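Local coordinates for protein TruD (Uncultured prochloron, PDB 4BS9) that acts as a heterocyclase of cyanobactin biosynthesis, probably using ATP to convert side chains of a precursor peptide into heterocyclic rings, at residues Thr116-Gly121 against Gln160-Asp165; Ser194-Gly199 against Phe300-Leu305; Thr207-Cys212 against Pro316-Cys321; Gly437-Asp442 against Tyr521-Pro526. One frame throughout, in Å; residues are numbered along the deposited sequence.

Overall arrangement
Contacts 1 and 2 lie in one mixed seven-stranded sheet, their centres about 17 Å apart. Contact 1 joins two parallel strands, 112-117 and 160-163. Contact 2 joins the antiparallel strands 195-202 and 296-301 and lies at the second subunit. Contact 3 is the zinc site beside this sheet, its centre about 20 Å from that of contact 1. Along the chain contact 1 closes first, contacts 2 and 3 interleave, and contact 4 follows. Contact 4 belongs to the YcaO region, its centre about 20 Å from that of contact 3. These two touch through Gln-317 and Asp-442, which is consistent with the zinc site lying where the sheet region meets the YcaO part.

Contact 1 of 4, residues Thr116-Gly121 against Gln160-Asp165; sequences TTAGKG and QVVLTD
Thr-116 pairs with Val-162 and Thr-117 with Leu-163 through two parallel beta bridges between strands 112-117 and 160-163. The pair belongs to an alpha/beta layer of the mixed sheet, with a helix packed on each face. Thr-116 is gripped at both ends of its backbone. Thr-116 N donates to Val-161 O at 2.8 Å, and Thr-116 O accepts from Leu-163 N at 2.7 Å. Beyond the strand, Ala-118 N still reaches Leu-163 O at 3.1 Å.

The side chains of Thr-116 and Gln-160 cross at about a right angle. With chi1 at 63°, Thr-116 OG1 sits between its own backbone N and carbonyl carbon. From there Thr-116 OG1 donates to Gln-160 OE1 at 3.0 Å, approaching from above the amide plane, 45° out of it. The extended chain of Gln-160 carries its amide to this hydroxyl. Val-162 CG2 lies on the same face of the sheet, close to Thr-116 OG1. Further along, Ala-118 CB rests on Val-162 CG1 at 4.0 Å and is 3.5 Å from Thr-164 OG1. That hydroxyl is bonded to Asp-166 O.

Helix 172-182 covers this face, with Leu-172 touching both Ala-118 and Val-162. On the other face, Leu-163 packs on Ile-126 and Leu-130 of helix 124-136, and Thr-117 on Val-127. The last touch lies past the strands, where Asp-165 CB comes within 3.9 Å of Gly-121 O.

Contact 2 of 4, residues Ser194-Gly199 against Phe300-Leu305; sequences SILWLG and FNQTTL
An antiparallel strand pair, with Ile-195 opposite Asn-301 and Leu-196 opposite Phe-300, runs here into an Asx turn. Leu-196 and Phe-300 form the hydrogen-bonded pair. Leu-196 N gives to Phe-300 O at 3.0 Å, and Phe-300 N returns a bond to Leu-196 O at 2.9 Å. Just past the strand, Gln-302 N closes on Ser-194 O at 2.7 Å.

Phe-300 O takes a second bond from Gln-302 NE2, on the face of its carbonyl plane opposite to Leu-196 N. Gln-302 is bent at chi2 (-63°), which folds the amide back over the Phe-300 ring. There NE2 lies 3.5 Å above the ring plane of Phe-300, over its centre, and Leu-196 CD1 packs against the same amide group.

Ile-195 CG1 and CD1 cross the Asn-301 amide at a slant, with Ile-195 CD1 3.5 Å from Asn-301 ND2. Asn-301 OD1 accepts three bonds, from Thr-303 N, Thr-303 OG1 and Thr-304 N. A leucine in place of Asn-301 would probably leave Thr-303 N and Thr-304 N without their acceptor and set the turn free to shift. Asn-301 ND2 bonds to Gln-28 OE1 of the second subunit, and Ser-194 OG also meets that Gln-28, so the turn forms part of the dimer contact. The arrangement is that of an Asx motif at the turn of the hairpin between strands 296-301 and 306-311.

Contact 3 of 4, residues Thr207-Cys212 against Pro316-Cys321; sequences TGCWHC and PQCPTC. With ZN (zinc ion), chain B.
Cys-209 and Cys-321 both hold SG between the backbone N and the carbonyl carbon (chi1 79° and 83°), while Cys-318 swings SG anti to its N. These settings, with Cys-212, turn four thiolates onto one zinc ion. The site is a Cys4 zinc centre built from two CxxC motifs. Each SG, of Cys-209, Cys-212, Cys-318 and Cys-321, lies 2.4 Å from the zinc. Cys-321 N points almost straight at Cys-318 SG at 3.4 Å, and Cys-209 N approaches Cys-212 SG at a like distance. Such bonds probably temper the charge on these sulfurs.

The zinc ties the start of helix 210-217, where Cys-209 is the N-cap, to the loop between strand 306-311 and helix 326-332. Beside the metal, His-211 ND1 and Thr-320 OG1 share a hydrogen bond of 2.9 Å, the hydroxyl at the ring edge near its plane. Pro-319 CG meets His-211 CE1 at 3.8 Å, the side chains crossing at about a right angle. With an alanine at His-211, the Thr-320 hydroxyl would probably lose this partner and Pro-319 the ring it rests against. On one side of the zinc, Cys-209 CB and Cys-321 CB approach to 3.9 Å.

Contact 4 of 4, residues Gly437-Asp442 against Tyr521-Pro526; sequences GIFQGD and YRYPFP
Phe-439 meets Tyr-523 in a T-shaped stack. The edge of Tyr-523 points at the face of Phe-439, with ring centroids 5.1 Å apart and planes at 64°. Tyr-523 CD1 stands over the centre of the Phe-439 ring. Gly-441 N lies over the opposite face, 3.9 Å above the Phe-439 plane. Pro-524 CD touches Phe-439 CD2 at 3.5 Å, its side chain crossing the ring at about a right angle. Phe-439 sets CG anti to its backbone N (chi1 -179°), which directs the ring toward Tyr-523 and Pro-524.

A single backbone bridge at Ile-438 and Tyr-521 holds this in place. Tyr-521 N bonds to Gly-437 O at 3.0 Å, and Phe-439 N bonds to Tyr-521 O at 3.0 Å. Having no side chain, Gly-437 lets Tyr-521 CD2 come within 3.6 Å of its CA. Ile-438 CD1 lies over one face of the Arg-522 guanidinium, 3.4 Å from Arg-522 NH2.

Further out, Tyr-523 OH bonds to Asp-499 on strand 497-505. Within the YcaO cyclodehydratase region, the contact ties the connection between helix 425-437 and strand 446-449 to the one after helix 516-519, whose Thr-516 touches both Phe-439 and Tyr-523.

Contact 1 of 4, residues Thr116-Gly121 against Gln160-Asp165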
loop_
_atom_site.group_PDB
_atom_site.type_symbol
_atom_site.label_atom_id
_atom_site.label_comp_id
_atom_site.label_asym_id
_atom_site.label_seq_id
_atom_site.Cartn_x
_atom_site.Cartn_y
_atom_site.Cartn_z
ATOM N N THR A 116 -4.432 -36.740 5.878
ATOM C CA THR A 116 -3.157 -37.429 6.169
ATOM C C THR A 116 -2.102 -36.474 6.712
ATOM O O THR A 116 -2.316 -35.259 6.779
ATOM C CB THR A 116 -2.547 -38.080 4.907
ATOM O OG1 THR A 116 -2.224 -37.055 3.963
ATOM C CG2 THR A 116 -3.510 -39.062 4.259
ATOM N N THR A 117 -0.952 -37.034 7.070
ATOM C CA THR A 117 0.139 -36.267 7.622
ATOM C C THR A 117 1.392 -36.459 6.795
ATOM O O THR A 117 1.530 -37.465 6.113
ATOM C CB THR A 117 0.410 -36.700 9.057
ATOM O OG1 THR A 117 0.758 -38.094 9.077
ATOM C CG2 THR A 117 -0.819 -36.459 9.884
ATOM N N ALA A 118 2.308 -35.494 6.866
ATOM C CA ALA A 118 3.531 -35.553 6.093
ATOM C C ALA A 118 4.673 -35.880 7.010
ATOM O O ALA A 118 5.327 -36.904 6.857
ATOM C CB ALA A 118 3.785 -34.251 5.382
ATOM N N GLY A 119 4.933 -35.037 7.986
ATOM C CA GLY A 119 6.083 -35.309 8.848
ATOM C C GLY A 119 5.844 -36.388 9.885
ATOM O O GLY A 119 5.015 -37.281 9.702
ATOM N N LYS A 120 6.592 -36.297 10.977
ATOM C CA LYS A 120 6.301 -37.045 12.188
ATOM C C LYS A 120 5.686 -36.107 13.229
ATOM O O LYS A 120 5.442 -36.507 14.358
ATOM C CB LYS A 120 7.582 -37.658 12.749
ATOM C CG LYS A 120 8.314 -38.618 11.818
ATOM C CD LYS A 120 9.706 -38.922 12.373
ATOM C CE LYS A 120 10.246 -40.282 11.940
ATOM N NZ LYS A 120 11.197 -40.844 12.948
ATOM N N GLY A 121 5.415 -34.862 12.839
ATOM C CA GLY A 121 5.090 -33.814 13.797
ATOM C C GLY A 121 3.637 -33.421 13.846
ATOM O O GLY A 121 3.320 -32.278 14.125
ATOM N N GLN A 160 -7.009 -35.042 -1.226
ATOM C CA GLN A 160 -6.232 -35.520 -0.126
ATOM C C GLN A 160 -5.798 -34.273 0.566
ATOM O O GLN A 160 -5.233 -33.388 -0.057
ATOM C CB GLN A 160 -5.024 -36.304 -0.599
ATOM C CG GLN A 160 -4.445 -37.190 0.492
ATOM C CD GLN A 160 -2.984 -37.578 0.298
ATOM O OE1 GLN A 160 -2.390 -38.173 1.190
ATOM N NE2 GLN A 160 -2.406 -37.275 -0.856
ATOM N N VAL A 161 -6.096 -34.195 1.852
ATOM C CA VAL A 161 -5.647 -33.100 2.687
ATOM C C VAL A 161 -4.453 -33.583 3.456
ATOM O O VAL A 161 -4.496 -34.649 4.055
ATOM C CB VAL A 161 -6.719 -32.682 3.681
ATOM C CG1 VAL A 161 -6.216 -31.553 4.560
ATOM C CG2 VAL A 161 -7.962 -32.250 2.928
ATOM N N VAL A 162 -3.388 -32.790 3.429
ATOM C CA VAL A 162 -2.131 -33.195 4.021
ATOM C C VAL A 162 -1.718 -32.187 5.079
ATOM O O VAL A 162 -1.300 -31.073 4.756
ATOM C CB VAL A 162 -1.054 -33.366 2.942
ATOM C CG1 VAL A 162 0.288 -33.726 3.560
ATOM C CG2 VAL A 162 -1.486 -34.457 1.978
ATOM N N LEU A 163 -1.866 -32.600 6.341
ATOM C CA LEU A 163 -1.449 -31.810 7.489
ATOM C C LEU A 163 0.028 -32.004 7.675
ATOM O O LEU A 163 0.490 -33.126 7.728
ATOM C CB LEU A 163 -2.164 -32.262 8.767
ATOM C CG LEU A 163 -3.685 -32.236 8.705
ATOM C CD1 LEU A 163 -4.307 -32.655 10.016
ATOM C CD2 LEU A 163 -4.167 -30.850 8.338
ATOM N N THR A 164 0.769 -30.909 7.771
ATOM C CA THR A 164 2.204 -30.982 8.050
ATOM C C THR A 164 2.611 -29.909 9.046
ATOM O O THR A 164 1.869 -28.956 9.275
ATOM C CB THR A 164 3.025 -30.829 6.756
ATOM O OG1 THR A 164 4.359 -31.245 6.998
ATOM C CG2 THR A 164 3.059 -29.400 6.261
ATOM N N ASP A 165 3.783 -30.072 9.645
ATOM C CA ASP A 165 4.375 -29.013 10.472
ATOM C C ASP A 165 5.461 -28.229 9.721
ATOM O O ASP A 165 5.981 -27.235 10.237
ATOM C CB ASP A 165 4.913 -29.564 11.800
ATOM C CG ASP A 165 6.187 -30.371 11.639
ATOM O OD1 ASP A 165 6.222 -31.263 10.760
ATOM O OD2 ASP A 165 7.145 -30.130 12.413
#

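Contact 2 of 4, residues Ser194-Gly199 against Phe300-Leu305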
loop_
_atom_site.group_PDB
_atom_site.type_symbol
_atom_site.label_atom_id
_atom_site.label_comp_id
_atom_site.label_asym_id
_atom_site.label_seq_id
_atom_site.Cartn_x
_atom_site.Cartn_y
_atom_site.Cartn_z
ATOM N N SER A 194 2.867 -20.651 15.365
ATOM C CA SER A 194 2.347 -19.302 15.547
ATOM C C SER A 194 1.835 -18.687 14.251
ATOM O O SER A 194 1.194 -17.632 14.286
ATOM C CB SER A 194 3.450 -18.405 16.115
ATOM O OG SER A 194 4.628 -18.508 15.328
ATOM N N ILE A 195 2.158 -19.303 13.113
ATOM C CA ILE A 195 1.618 -18.853 11.845
ATOM C C ILE A 195 1.017 -20.017 11.087
ATOM O O ILE A 195 1.672 -21.021 10.854
ATOM C CB ILE A 195 2.670 -18.185 10.972
ATOM C CG1 ILE A 195 3.490 -17.187 11.776
ATOM C CG2 ILE A 195 1.990 -17.489 9.801
ATOM C CD1 ILE A 195 4.611 -16.564 10.969
ATOM N N LEU A 196 -0.240 -19.858 10.699
ATOM C CA LEU A 196 -1.017 -20.930 10.103
ATOM C C LEU A 196 -0.883 -20.788 8.607
ATOM O O LEU A 196 -0.967 -19.669 8.093
ATOM C CB LEU A 196 -2.479 -20.798 10.505
ATOM C CG LEU A 196 -2.688 -20.723 12.022
ATOM C CD1 LEU A 196 -4.086 -20.248 12.345
ATOM C CD2 LEU A 196 -2.439 -22.065 12.682
ATOM N N TRP A 197 -0.638 -21.903 7.916
ATOM C CA TRP A 197 -0.482 -21.889 6.480
ATOM C C TRP A 197 -1.581 -22.720 5.873
ATOM O O TRP A 197 -1.746 -23.864 6.257
ATOM C CB TRP A 197 0.828 -22.517 6.078
ATOM C CG TRP A 197 2.060 -21.801 6.502
ATOM C CD1 TRP A 197 2.256 -21.060 7.637
ATOM C CD2 TRP A 197 3.307 -21.790 5.803
ATOM N NE1 TRP A 197 3.541 -20.582 7.675
ATOM C CE2 TRP A 197 4.210 -21.018 6.564
ATOM C CE3 TRP A 197 3.741 -22.341 4.591
ATOM C CZ2 TRP A 197 5.520 -20.784 6.157
ATOM C CZ3 TRP A 197 5.051 -22.115 4.185
ATOM C CH2 TRP A 197 5.927 -21.345 4.973
ATOM N N LEU A 198 -2.322 -22.155 4.925
ATOM C CA LEU A 198 -3.247 -22.927 4.106
ATOM C C LEU A 198 -2.801 -23.024 2.655
ATOM O O LEU A 198 -2.357 -22.064 2.064
ATOM C CB LEU A 198 -4.629 -22.305 4.162
ATOM C CG LEU A 198 -5.575 -23.054 5.087
ATOM C CD1 LEU A 198 -5.018 -23.168 6.502
ATOM C CD2 LEU A 198 -6.914 -22.341 5.085
ATOM N N GLY A 199 -2.923 -24.202 2.085
ATOM C CA GLY A 199 -2.568 -24.401 0.702
ATOM C C GLY A 199 -1.069 -24.470 0.439
ATOM O O GLY A 199 -0.261 -24.431 1.361
ATOM N N PHE A 300 -1.594 -16.884 8.304
ATOM C CA PHE A 300 -2.331 -16.134 9.303
ATOM C C PHE A 300 -1.484 -16.119 10.577
ATOM O O PHE A 300 -1.396 -17.125 11.276
ATOM C CB PHE A 300 -3.688 -16.808 9.533
ATOM C CG PHE A 300 -4.644 -16.026 10.394
ATOM C CD1 PHE A 300 -4.325 -14.775 10.903
ATOM C CD2 PHE A 300 -5.899 -16.554 10.665
ATOM C CE1 PHE A 300 -5.224 -14.077 11.677
ATOM C CE2 PHE A 300 -6.812 -15.852 11.427
ATOM C CZ PHE A 300 -6.470 -14.606 11.933
ATOM N N ASN A 301 -0.853 -14.983 10.858
ATOM C CA ASN A 301 0.072 -14.889 11.962
ATOM C C ASN A 301 -0.656 -14.635 13.267
ATOM O O ASN A 301 -1.391 -13.670 13.398
ATOM C CB ASN A 301 1.059 -13.778 11.718
ATOM C CG ASN A 301 2.160 -13.774 12.738
ATOM O OD1 ASN A 301 1.916 -14.006 13.922
ATOM N ND2 ASN A 301 3.385 -13.524 12.296
ATOM N N GLN A 302 -0.427 -15.486 14.256
ATOM C CA GLN A 302 -1.223 -15.443 15.479
ATOM C C GLN A 302 -0.669 -14.471 16.479
ATOM O O GLN A 302 -1.345 -14.096 17.424
ATOM C CB GLN A 302 -1.313 -16.837 16.106
ATOM C CG GLN A 302 -1.917 -17.881 15.182
ATOM C CD GLN A 302 -3.341 -17.536 14.831
ATOM O OE1 GLN A 302 -4.253 -17.774 15.629
ATOM N NE2 GLN A 302 -3.546 -16.940 13.653
ATOM N N THR A 303 0.572 -14.070 16.279
ATOM C CA THR A 303 1.210 -13.154 17.205
ATOM C C THR A 303 1.008 -11.713 16.763
ATOM O O THR A 303 0.773 -10.846 17.601
ATOM C CB THR A 303 2.690 -13.503 17.360
ATOM O OG1 THR A 303 3.314 -13.474 16.077
ATOM C CG2 THR A 303 2.827 -14.916 17.955
ATOM N N THR A 304 1.043 -11.477 15.450
ATOM C CA THR A 304 0.824 -10.141 14.878
ATOM C C THR A 304 -0.461 -9.976 14.058
ATOM O O THR A 304 -0.627 -8.979 13.390
ATOM C CB THR A 304 1.979 -9.776 13.957
ATOM O OG1 THR A 304 1.936 -10.641 12.810
ATOM C CG2 THR A 304 3.304 -9.926 14.693
ATOM N N LEU A 305 -1.367 -10.941 14.101
ATOM C CA LEU A 305 -2.649 -10.815 13.408
ATOM C C LEU A 305 -2.515 -10.297 11.965
ATOM O O LEU A 305 -3.174 -9.351 11.562
ATOM C CB LEU A 305 -3.582 -9.917 14.222
ATOM C CG LEU A 305 -4.153 -10.487 15.522
ATOM C CD1 LEU A 305 -5.496 -9.822 15.774
ATOM C CD2 LEU A 305 -4.334 -12.003 15.525
#

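Contact 3 of 4, residues Thr207-Cys212 against Pro316-Cys321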
loop_
_atom_site.group_PDB
_atom_site.type_symbol
_atom_site.label_atom_id
_atom_site.label_comp_id
_atom_site.label_asym_id
_atom_site.label_seq_id
_atom_site.Cartn_x
_atom_site.Cartn_y
_atom_site.Cartn_z
ATOM N N THR A 207 -2.232 -26.498 -11.557
ATOM C CA THR A 207 -1.367 -25.711 -10.688
ATOM C C THR A 207 0.087 -26.153 -10.789
ATOM O O THR A 207 0.434 -27.006 -11.610
ATOM C CB THR A 207 -1.766 -25.901 -9.228
ATOM O OG1 THR A 207 -1.459 -27.246 -8.834
ATOM C CG2 THR A 207 -3.244 -25.600 -9.022
ATOM N N GLY A 208 0.933 -25.562 -9.945
ATOM C CA GLY A 208 2.294 -26.045 -9.721
ATOM C C GLY A 208 2.283 -27.321 -8.918
ATOM O O GLY A 208 1.250 -27.699 -8.353
ATOM N N CYS A 209 3.414 -28.018 -8.882
ATOM C CA CYS A 209 3.509 -29.156 -7.978
ATOM C C CYS A 209 4.174 -28.652 -6.694
ATOM O O CYS A 209 4.565 -27.483 -6.607
ATOM C CB CYS A 209 4.265 -30.305 -8.639
ATOM S SG CYS A 209 6.026 -30.069 -8.607
ATOM N N TRP A 210 4.295 -29.527 -5.703
ATOM C CA TRP A 210 4.969 -29.177 -4.454
ATOM C C TRP A 210 6.426 -28.793 -4.652
ATOM O O TRP A 210 6.950 -27.916 -3.954
ATOM C CB TRP A 210 4.920 -30.339 -3.482
ATOM C CG TRP A 210 5.845 -30.159 -2.346
ATOM C CD1 TRP A 210 5.601 -29.475 -1.196
ATOM C CD2 TRP A 210 7.179 -30.655 -2.251
ATOM N NE1 TRP A 210 6.699 -29.521 -0.385
ATOM C CE2 TRP A 210 7.684 -30.243 -1.012
ATOM C CE3 TRP A 210 8.000 -31.407 -3.099
ATOM C CZ2 TRP A 210 8.967 -30.562 -0.596
ATOM C CZ3 TRP A 210 9.269 -31.720 -2.687
ATOM C CH2 TRP A 210 9.742 -31.301 -1.450
ATOM N N HIS A 211 7.086 -29.486 -5.575
ATOM C CA HIS A 211 8.445 -29.137 -6.006
ATOM C C HIS A 211 8.565 -27.739 -6.659
ATOM O O HIS A 211 9.632 -27.096 -6.588
ATOM C CB HIS A 211 9.008 -30.227 -6.923
ATOM C CG HIS A 211 10.469 -30.100 -7.176
ATOM N ND1 HIS A 211 11.116 -30.826 -8.147
ATOM C CD2 HIS A 211 11.406 -29.287 -6.621
ATOM C CE1 HIS A 211 12.392 -30.474 -8.175
ATOM N NE2 HIS A 211 12.592 -29.548 -7.252
ATOM N N CYS A 212 7.490 -27.243 -7.264
ATOM C CA CYS A 212 7.505 -25.853 -7.744
ATOM C C CYS A 212 7.680 -24.919 -6.560
ATOM O O CYS A 212 8.484 -23.971 -6.578
ATOM C CB CYS A 212 6.225 -25.519 -8.517
ATOM S SG CYS A 212 6.095 -26.407 -10.089
ATOM N N PRO A 316 7.744 -23.705 -15.492
ATOM C CA PRO A 316 7.838 -24.467 -16.736
ATOM C C PRO A 316 8.933 -25.517 -16.739
ATOM O O PRO A 316 8.751 -26.579 -17.332
ATOM C CB PRO A 316 8.117 -23.399 -17.782
ATOM C CG PRO A 316 7.442 -22.182 -17.248
ATOM C CD PRO A 316 7.553 -22.262 -15.749
ATOM N N GLN A 317 10.043 -25.250 -16.073
ATOM C CA GLN A 317 11.200 -26.150 -16.129
ATOM C C GLN A 317 11.300 -27.065 -14.906
ATOM O O GLN A 317 12.363 -27.611 -14.594
ATOM C CB GLN A 317 12.485 -25.332 -16.273
ATOM C CG GLN A 317 12.866 -24.562 -15.024
ATOM C CD GLN A 317 12.209 -23.208 -14.936
ATOM O OE1 GLN A 317 10.982 -23.078 -15.037
ATOM N NE2 GLN A 317 13.031 -22.175 -14.738
ATOM N N CYS A 318 10.195 -27.208 -14.203
ATOM C CA CYS A 318 10.207 -27.956 -12.993
ATOM C C CYS A 318 10.640 -29.356 -13.324
ATOM O O CYS A 318 10.001 -30.012 -14.136
ATOM C CB CYS A 318 8.819 -27.991 -12.388
ATOM S SG CYS A 318 8.801 -29.104 -10.998
ATOM N N PRO A 319 11.733 -29.826 -12.716
ATOM C CA PRO A 319 12.174 -31.206 -12.966
ATOM C C PRO A 319 11.089 -32.261 -12.711
ATOM O O PRO A 319 11.019 -33.237 -13.427
ATOM C CB PRO A 319 13.327 -31.401 -11.981
ATOM C CG PRO A 319 13.789 -30.032 -11.636
ATOM C CD PRO A 319 12.603 -29.127 -11.761
ATOM N N THR A 320 10.253 -32.063 -11.706
ATOM C CA THR A 320 9.206 -33.032 -11.401
ATOM C C THR A 320 7.991 -32.942 -12.346
ATOM O O THR A 320 7.604 -33.948 -12.931
ATOM C CB THR A 320 8.748 -32.924 -9.931
ATOM O OG1 THR A 320 9.850 -33.216 -9.074
ATOM C CG2 THR A 320 7.662 -33.906 -9.635
ATOM N N CYS A 321 7.384 -31.766 -12.490
ATOM C CA CYS A 321 6.154 -31.658 -13.278
ATOM C C CYS A 321 6.290 -30.859 -14.584
ATOM O O CYS A 321 5.293 -30.564 -15.223
ATOM C CB CYS A 321 5.042 -31.069 -12.418
ATOM S SG CYS A 321 5.072 -29.271 -12.334
HETATM ZN ZN ZN B . 6.507 -28.723 -10.490
#

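Contact 4 of 4, residues Gly437-Asp442 against Tyr521-Pro526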
loop_
_atom_site.group_PDB
_atom_site.type_symbol
_atom_site.label_atom_id
_atom_site.label_comp_id
_atom_site.label_asym_id
_atom_site.label_seq_id
_atom_site.Cartn_x
_atom_site.Cartn_y
_atom_site.Cartn_z
ATOM N N GLY A 437 20.939 -15.527 -11.963
ATOM C CA GLY A 437 22.339 -15.979 -12.086
ATOM C C GLY A 437 22.687 -17.183 -11.236
ATOM O O GLY A 437 23.611 -17.931 -11.555
ATOM N N ILE A 438 21.938 -17.385 -10.164
ATOM C CA ILE A 438 22.229 -18.471 -9.257
ATOM C C ILE A 438 22.010 -19.821 -9.922
ATOM O O ILE A 438 20.956 -20.078 -10.507
ATOM C CB ILE A 438 21.365 -18.409 -7.993
ATOM C CG1 ILE A 438 21.558 -17.058 -7.314
ATOM C CG2 ILE A 438 21.735 -19.547 -7.051
ATOM C CD1 ILE A 438 20.787 -16.913 -6.039
ATOM N N PHE A 439 23.023 -20.668 -9.788
ATOM C CA PHE A 439 23.098 -21.969 -10.445
ATOM C C PHE A 439 22.066 -22.887 -9.832
ATOM O O PHE A 439 22.109 -23.178 -8.652
ATOM C CB PHE A 439 24.505 -22.534 -10.234
ATOM C CG PHE A 439 24.752 -23.871 -10.870
ATOM C CD1 PHE A 439 24.930 -23.985 -12.236
ATOM C CD2 PHE A 439 24.901 -25.002 -10.091
ATOM C CE1 PHE A 439 25.207 -25.213 -12.821
ATOM C CE2 PHE A 439 25.166 -26.232 -10.665
ATOM C CZ PHE A 439 25.319 -26.338 -12.030
ATOM N N GLN A 440 21.117 -23.314 -10.631
ATOM C CA GLN A 440 20.100 -24.198 -10.146
ATOM C C GLN A 440 20.482 -25.654 -10.343
ATOM O O GLN A 440 20.126 -26.478 -9.526
ATOM C CB GLN A 440 18.757 -23.893 -10.817
ATOM C CG GLN A 440 18.146 -22.568 -10.366
ATOM C CD GLN A 440 16.747 -22.326 -10.906
ATOM O OE1 GLN A 440 16.128 -23.201 -11.538
ATOM N NE2 GLN A 440 16.243 -21.123 -10.679
ATOM N N GLY A 441 21.207 -25.985 -11.399
ATOM C CA GLY A 441 21.370 -27.390 -11.776
ATOM C C GLY A 441 20.932 -27.739 -13.198
ATOM O O GLY A 441 21.493 -28.664 -13.776
ATOM N N ASP A 442 19.974 -26.985 -13.770
ATOM C CA ASP A 442 19.458 -27.188 -15.162
ATOM C C ASP A 442 20.263 -26.499 -16.281
ATOM O O ASP A 442 19.951 -26.664 -17.465
ATOM C CB ASP A 442 17.994 -26.731 -15.277
ATOM C CG ASP A 442 17.763 -25.334 -14.714
ATOM O OD1 ASP A 442 18.755 -24.737 -14.231
ATOM O OD2 ASP A 442 16.607 -24.826 -14.730
ATOM N N TYR A 521 26.397 -17.809 -10.487
ATOM C CA TYR A 521 26.719 -17.641 -9.059
ATOM C C TYR A 521 26.494 -18.985 -8.347
ATOM O O TYR A 521 25.644 -19.776 -8.744
ATOM C CB TYR A 521 25.877 -16.553 -8.378
ATOM C CG TYR A 521 25.809 -15.203 -9.062
ATOM C CD1 TYR A 521 26.901 -14.340 -9.087
ATOM C CD2 TYR A 521 24.636 -14.767 -9.641
ATOM C CE1 TYR A 521 26.834 -13.086 -9.698
ATOM C CE2 TYR A 521 24.555 -13.536 -10.263
ATOM C CZ TYR A 521 25.654 -12.685 -10.285
ATOM O OH TYR A 521 25.537 -11.445 -10.898
ATOM N N ARG A 522 27.286 -19.232 -7.316
ATOM C CA ARG A 522 27.189 -20.423 -6.474
ATOM C C ARG A 522 27.333 -21.748 -7.213
ATOM O O ARG A 522 26.639 -22.709 -6.893
ATOM C CB ARG A 522 25.887 -20.410 -5.680
ATOM C CG ARG A 522 25.633 -19.138 -4.890
ATOM C CD ARG A 522 24.520 -19.317 -3.850
ATOM N NE ARG A 522 23.730 -18.088 -3.673
ATOM C CZ ARG A 522 22.659 -17.950 -2.885
ATOM N NH1 ARG A 522 22.208 -18.959 -2.151
ATOM N NH2 ARG A 522 22.036 -16.779 -2.827
ATOM N N TYR A 523 28.234 -21.818 -8.190
ATOM C CA TYR A 523 28.510 -23.101 -8.843
ATOM C C TYR A 523 29.242 -23.972 -7.821
ATOM O O TYR A 523 30.182 -23.514 -7.206
ATOM C CB TYR A 523 29.361 -22.907 -10.105
ATOM C CG TYR A 523 29.751 -24.219 -10.738
ATOM C CD1 TYR A 523 28.903 -24.880 -11.623
ATOM C CD2 TYR A 523 30.951 -24.833 -10.412
ATOM C CE1 TYR A 523 29.258 -26.101 -12.175
ATOM C CE2 TYR A 523 31.300 -26.051 -10.956
ATOM C CZ TYR A 523 30.454 -26.671 -11.832
ATOM O OH TYR A 523 30.839 -27.860 -12.358
ATOM N N PRO A 524 28.814 -25.224 -7.619
ATOM C CA PRO A 524 29.445 -26.018 -6.551
ATOM C C PRO A 524 30.782 -26.602 -6.962
ATOM O O PRO A 524 30.822 -27.526 -7.764
ATOM C CB PRO A 524 28.435 -27.148 -6.313
ATOM C CG PRO A 524 27.768 -27.326 -7.626
ATOM C CD PRO A 524 27.722 -25.962 -8.277
ATOM N N PHE A 525 31.866 -26.091 -6.412
ATOM C CA PHE A 525 33.182 -26.607 -6.766
ATOM C C PHE A 525 33.533 -27.793 -5.901
ATOM O O PHE A 525 32.900 -27.998 -4.869
ATOM C CB PHE A 525 34.244 -25.557 -6.531
ATOM C CG PHE A 525 34.111 -24.372 -7.400
ATOM C CD1 PHE A 525 33.265 -23.324 -7.035
ATOM C CD2 PHE A 525 34.833 -24.283 -8.575
ATOM C CE1 PHE A 525 33.144 -22.196 -7.828
ATOM C CE2 PHE A 525 34.720 -23.157 -9.375
ATOM C CZ PHE A 525 33.881 -22.107 -8.996
ATOM N N PRO A 526 34.551 -28.576 -6.316
ATOM C CA PRO A 526 35.264 -29.368 -5.321
ATOM C C PRO A 526 35.949 -28.374 -4.392
ATOM O O PRO A 526 36.368 -27.312 -4.856
ATOM C CB PRO A 526 36.282 -30.154 -6.157
ATOM C CG PRO A 526 35.735 -30.148 -7.550
ATOM C CD PRO A 526 35.071 -28.809 -7.677
#